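Local coordinates for protein tyrosinase (Burkholderia thailandensis, PDB 5ZRD) that probably oxidises monophenols to catechols at a paired copper centre, as tyrosinases do, and is noted for doing so efficiently at acidic pH, at residues D68-W79 with R469-T480. Residues are numbered along the deposited sequence; the frame is centred on the assembly and turned at random.
Sequences DALPQDDIYPYW and RWNVVQCANCLT
Q72, R469 and Q474 carry most of this contact, in which the 68-79 loop of the copper-binding domain meets the 469-480 loop that follows strand 456-466. Q72 lies against C478 and N477: its OE1 comes to 3.5 Å from C478 CB, while N477 ND2 approaches Q72 CB to 3.3 Å, although this end of the 469-480 loop is poorly ordered and its detail less certain. CG of Q72 stands anti to the backbone N (chi1 150°), and the extended chain passes C478 CB and slants across the N477 side chain. The two amides are turned 38° apart and do not bond directly; one water links Q72 N to N477 ND2, another sits 2.7 Å from both Q72 OE1 and N477 O. I75 CG2 packs on C478 SG, 4.0 Å away.

At the other end, R469 bends at chi3 and sets NH2 2.7 Å from Y78 O, in a weak hydrogen bond made at the guanidinium edge. The CE3/CZ3 edge of the W79 indole meets one face of that group, the planes 79° apart, and N471 ND2 lies over the opposite face. W79 also packs edge-to-face with F61 and lies close to the copper ligands H57 and H85.

The Q474 amide lies against D68 and A69, its NE2 3.7 Å from D68 CB, and a water joins D68 O to Q474 N. With a single weak direct hydrogen bond, the loops appear to be held chiefly by van der Waals packing, with bridging waters; that one link, R469 to Y78 O, sits beside W79, whose indole neighbours the copper ligands.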
loop_
_atom_site.group_PDB
_atom_site.type_symbol
_atom_site.label_atom_id
_atom_site.label_comp_id
_atom_site.label_asym_id
_atom_site.label_seq_id
_atom_site.Cartn_x
_atom_site.Cartn_y
_atom_site.Cartn_z
ATOM N N ASP A 68 1.379 -5.357 6.574
ATOM C CA ASP A 68 2.140 -6.548 6.109
ATOM C C ASP A 68 2.900 -6.280 4.840
ATOM O O ASP A 68 3.980 -6.865 4.603
ATOM C CB ASP A 68 1.223 -7.712 5.844
ATOM C CG ASP A 68 0.481 -8.176 7.080
ATOM O OD1 ASP A 68 1.068 -8.171 8.189
ATOM O OD2 ASP A 68 -0.694 -8.568 6.912
ATOM N N ALA A 69 2.344 -5.372 4.032
ATOM C CA ALA A 69 2.862 -5.069 2.703
ATOM C C ALA A 69 3.933 -3.976 2.724
ATOM O O ALA A 69 4.549 -3.738 1.678
ATOM C CB ALA A 69 1.719 -4.652 1.816
ATOM N N LEU A 70 4.159 -3.311 3.855
ATOM C CA LEU A 70 5.163 -2.214 3.914
ATOM C C LEU A 70 6.588 -2.723 3.604
ATOM O O LEU A 70 6.937 -3.857 3.923
ATOM C CB LEU A 70 5.131 -1.584 5.310
ATOM C CG LEU A 70 3.870 -0.806 5.657
ATOM C CD1 LEU A 70 3.788 -0.571 7.164
ATOM C CD2 LEU A 70 3.829 0.504 4.877
ATOM N N PRO A 71 7.454 -1.850 3.037
ATOM C CA PRO A 71 8.858 -2.193 2.880
ATOM C C PRO A 71 9.571 -2.275 4.231
ATOM O O PRO A 71 9.017 -1.840 5.228
ATOM C CB PRO A 71 9.504 -1.084 2.033
ATOM C CG PRO A 71 8.485 0.020 1.988
ATOM C CD PRO A 71 7.148 -0.591 2.359
ATOM N N GLN A 72 10.805 -2.765 4.180
ATOM C CA GLN A 72 11.648 -3.171 5.329
ATOM C C GLN A 72 11.824 -2.003 6.316
ATOM O O GLN A 72 11.704 -2.209 7.518
ATOM C CB GLN A 72 13.001 -3.690 4.802
ATOM C CG GLN A 72 14.195 -3.481 5.736
ATOM C CD GLN A 72 15.400 -4.338 5.394
ATOM O OE1 GLN A 72 15.817 -5.212 6.165
ATOM N NE2 GLN A 72 15.985 -4.093 4.230
ATOM N N ASP A 73 12.084 -0.801 5.804
ATOM C CA ASP A 73 12.306 0.377 6.614
ATOM C C ASP A 73 11.076 1.054 7.169
ATOM O O ASP A 73 11.199 2.058 7.824
ATOM C CB ASP A 73 13.073 1.413 5.804
ATOM C CG ASP A 73 14.487 0.981 5.536
ATOM O OD1 ASP A 73 15.022 0.166 6.326
ATOM O OD2 ASP A 73 15.065 1.447 4.535
ATOM N N ASP A 74 9.895 0.528 6.882
ATOM C CA ASP A 74 8.659 1.198 7.233
ATOM C C ASP A 74 7.789 0.328 8.105
ATOM O O ASP A 74 6.854 0.823 8.771
ATOM C CB ASP A 74 7.871 1.524 5.953
ATOM C CG ASP A 74 8.459 2.682 5.140
ATOM O OD1 ASP A 74 9.450 3.317 5.559
ATOM O OD2 ASP A 74 7.936 2.926 4.022
ATOM N N ILE A 75 8.047 -0.980 8.035
ATOM C CA ILE A 75 7.190 -2.019 8.648
ATOM C C ILE A 75 7.528 -2.087 10.147
ATOM O O ILE A 75 8.632 -1.723 10.578
ATOM C CB ILE A 75 7.397 -3.398 7.969
ATOM C CG1 ILE A 75 6.323 -4.408 8.372
ATOM C CG2 ILE A 75 8.796 -3.944 8.249
ATOM C CD1 ILE A 75 6.281 -5.678 7.502
ATOM N N TYR A 76 6.572 -2.585 10.904
ATOM C CA TYR A 76 6.641 -2.650 12.316
ATOM C C TYR A 76 5.795 -3.841 12.744
ATOM O O TYR A 76 4.824 -4.172 12.073
ATOM C CB TYR A 76 6.146 -1.344 12.953
ATOM C CG TYR A 76 4.694 -1.029 12.692
ATOM C CD1 TYR A 76 3.689 -1.594 13.449
ATOM C CD2 TYR A 76 4.318 -0.119 11.722
ATOM C CE1 TYR A 76 2.350 -1.297 13.228
ATOM C CE2 TYR A 76 2.980 0.193 11.485
ATOM C CZ TYR A 76 1.987 -0.397 12.237
ATOM O OH TYR A 76 0.665 -0.100 12.021
ATOM N N PRO A 77 6.206 -4.500 13.824
ATOM C CA PRO A 77 5.533 -5.690 14.311
ATOM C C PRO A 77 4.189 -5.343 14.951
ATOM O O PRO A 77 4.068 -4.283 15.505
ATOM C CB PRO A 77 6.479 -6.263 15.371
ATOM C CG PRO A 77 7.291 -5.061 15.826
ATOM C CD PRO A 77 7.416 -4.188 14.595
ATOM N N TYR A 78 3.212 -6.232 14.848
ATOM C CA TYR A 78 1.907 -6.072 15.480
ATOM C C TYR A 78 1.378 -7.465 15.832
ATOM O O TYR A 78 1.947 -8.459 15.375
ATOM C CB TYR A 78 0.939 -5.305 14.575
ATOM C CG TYR A 78 0.461 -6.067 13.362
ATOM C CD1 TYR A 78 1.217 -6.108 12.201
ATOM C CD2 TYR A 78 -0.759 -6.718 13.362
ATOM C CE1 TYR A 78 0.770 -6.773 11.069
ATOM C CE2 TYR A 78 -1.211 -7.406 12.246
ATOM C CZ TYR A 78 -0.447 -7.434 11.091
ATOM O OH TYR A 78 -0.883 -8.129 9.996
ATOM N N TRP A 79 0.314 -7.512 16.641
ATOM C CA TRP A 79 -0.256 -8.796 17.087
ATOM C C TRP A 79 -1.725 -8.894 16.679
ATOM O O TRP A 79 -2.538 -8.007 17.043
ATOM C CB TRP A 79 -0.133 -8.934 18.601
ATOM C CG TRP A 79 -0.522 -10.263 19.150
ATOM C CD1 TRP A 79 -1.406 -10.485 20.166
ATOM C CD2 TRP A 79 -0.002 -11.549 18.772
ATOM N NE1 TRP A 79 -1.489 -11.830 20.429
ATOM C CE2 TRP A 79 -0.637 -12.506 19.588
ATOM C CE3 TRP A 79 0.925 -12.005 17.834
ATOM C CZ2 TRP A 79 -0.346 -13.875 19.497
ATOM C CZ3 TRP A 79 1.208 -13.358 17.745
ATOM C CH2 TRP A 79 0.579 -14.281 18.565
ATOM N N ARG A 469 6.636 -15.613 19.087
ATOM C CA ARG A 469 5.550 -15.957 18.184
ATOM C C ARG A 469 6.153 -16.539 16.899
ATOM O O ARG A 469 7.299 -16.188 16.550
ATOM C CB ARG A 469 4.785 -14.668 17.877
ATOM C CG ARG A 469 5.702 -13.599 17.299
ATOM C CD ARG A 469 4.993 -12.400 16.717
ATOM N NE ARG A 469 4.277 -12.873 15.554
ATOM C CZ ARG A 469 3.444 -12.142 14.833
ATOM N NH1 ARG A 469 2.851 -12.687 13.780
ATOM N NH2 ARG A 469 3.229 -10.880 15.169
ATOM N N TRP A 470 5.432 -17.410 16.201
ATOM C CA TRP A 470 5.813 -17.715 14.834
ATOM C C TRP A 470 5.463 -16.514 13.959
ATOM O O TRP A 470 4.427 -15.918 14.194
ATOM C CB TRP A 470 5.069 -18.955 14.342
ATOM C CG TRP A 470 5.331 -20.171 15.162
ATOM C CD1 TRP A 470 4.436 -20.843 15.938
ATOM C CD2 TRP A 470 6.587 -20.856 15.295
ATOM N NE1 TRP A 470 5.043 -21.911 16.534
ATOM C CE2 TRP A 470 6.363 -21.949 16.156
ATOM C CE3 TRP A 470 7.858 -20.669 14.745
ATOM C CZ2 TRP A 470 7.373 -22.852 16.496
ATOM C CZ3 TRP A 470 8.852 -21.571 15.060
ATOM C CH2 TRP A 470 8.604 -22.658 15.913
ATOM N N ASN A 471 6.273 -16.238 12.937
ATOM C CA ASN A 471 6.031 -15.144 11.988
ATOM C C ASN A 471 5.989 -15.619 10.539
ATOM O O ASN A 471 6.858 -16.373 10.089
ATOM C CB ASN A 471 7.156 -14.119 11.972
ATOM C CG ASN A 471 6.939 -13.032 12.994
ATOM O OD1 ASN A 471 7.742 -12.888 13.908
ATOM N ND2 ASN A 471 5.867 -12.277 12.828
ATOM N N VAL A 472 5.012 -15.088 9.826
ATOM C CA VAL A 472 4.923 -15.184 8.365
ATOM C C VAL A 472 5.117 -13.783 7.791
ATOM O O VAL A 472 4.296 -12.913 8.045
ATOM C CB VAL A 472 3.551 -15.722 7.923
ATOM C CG1 VAL A 472 3.425 -15.764 6.406
ATOM C CG2 VAL A 472 3.250 -17.066 8.543
ATOM N N VAL A 473 6.162 -13.591 7.024
ATOM C CA VAL A 473 6.542 -12.252 6.593
ATOM C C VAL A 473 6.668 -12.202 5.064
ATOM O O VAL A 473 7.211 -13.139 4.439
ATOM C CB VAL A 473 7.846 -11.810 7.278
ATOM C CG1 VAL A 473 8.985 -12.798 7.062
ATOM C CG2 VAL A 473 8.248 -10.410 6.839
ATOM N N GLN A 474 6.230 -11.072 4.493
ATOM C CA GLN A 474 6.127 -10.903 3.041
ATOM C C GLN A 474 7.439 -10.436 2.384
ATOM O O GLN A 474 7.483 -10.443 1.167
ATOM C CB GLN A 474 5.020 -9.921 2.676
ATOM C CG GLN A 474 3.622 -10.512 2.760
ATOM C CD GLN A 474 2.565 -9.553 2.246
ATOM O OE1 GLN A 474 2.844 -8.643 1.448
ATOM N NE2 GLN A 474 1.335 -9.744 2.713
ATOM N N CYS A 475 8.484 -10.031 3.102
ATOM C CA CYS A 475 9.777 -9.679 2.451
ATOM C C CYS A 475 10.895 -10.556 3.040
ATOM O O CYS A 475 10.898 -10.808 4.240
ATOM C CB CYS A 475 10.081 -8.175 2.520
ATOM S SG CYS A 475 9.691 -7.304 4.075
ATOM N N ALA A 476 11.826 -11.052 2.212
ATOM C CA ALA A 476 12.912 -11.965 2.690
ATOM C C ALA A 476 13.911 -11.216 3.590
ATOM O O ALA A 476 14.684 -11.843 4.328
ATOM C CB ALA A 476 13.618 -12.606 1.514
ATOM N N ASN A 477 13.858 -9.883 3.551
ATOM C CA ASN A 477 14.874 -8.991 4.132
ATOM C C ASN A 477 14.626 -8.728 5.631
ATOM O O ASN A 477 15.551 -8.922 6.426
ATOM C CB ASN A 477 14.965 -7.677 3.340
ATOM C CG ASN A 477 13.636 -6.984 3.090
ATOM O OD1 ASN A 477 12.575 -7.447 3.517
ATOM N ND2 ASN A 477 13.682 -5.861 2.390
ATOM N N CYS A 478 13.419 -8.258 6.012
ATOM C CA CYS A 478 13.091 -7.786 7.408
ATOM C C CYS A 478 11.927 -8.593 8.006
ATOM O O CYS A 478 10.757 -8.446 7.610
ATOM C CB CYS A 478 12.726 -6.298 7.455
ATOM S SG CYS A 478 12.360 -5.630 9.111
ATOM N N LEU A 479 12.276 -9.402 9.003
ATOM C CA LEU A 479 11.310 -10.136 9.816
ATOM C C LEU A 479 10.711 -9.183 10.872
ATOM O O LEU A 479 9.540 -8.797 10.753
ATOM C CB LEU A 479 12.028 -11.348 10.429
ATOM C CG LEU A 479 11.160 -12.572 10.701
ATOM C CD1 LEU A 479 11.945 -13.858 10.494
ATOM C CD2 LEU A 479 10.567 -12.510 12.101
ATOM N N THR A 480 11.517 -8.775 11.864
ATOM C CA THR A 480 11.124 -7.818 12.940
ATOM C C THR A 480 12.363 -7.512 13.800
ATOM O O THR A 480 12.759 -8.349 14.607
ATOM C CB THR A 480 9.935 -8.357 13.755
ATOM O OG1 THR A 480 8.739 -7.953 13.088
ATOM C CG2 THR A 480 9.875 -7.866 15.188
HETATM O O HOH W 1 5.111 -8.890 6.256
HETATM O O HOH W 2 11.926 -3.771 1.346
HETATM O O HOH W 3 17.281 -7.087 7.382
#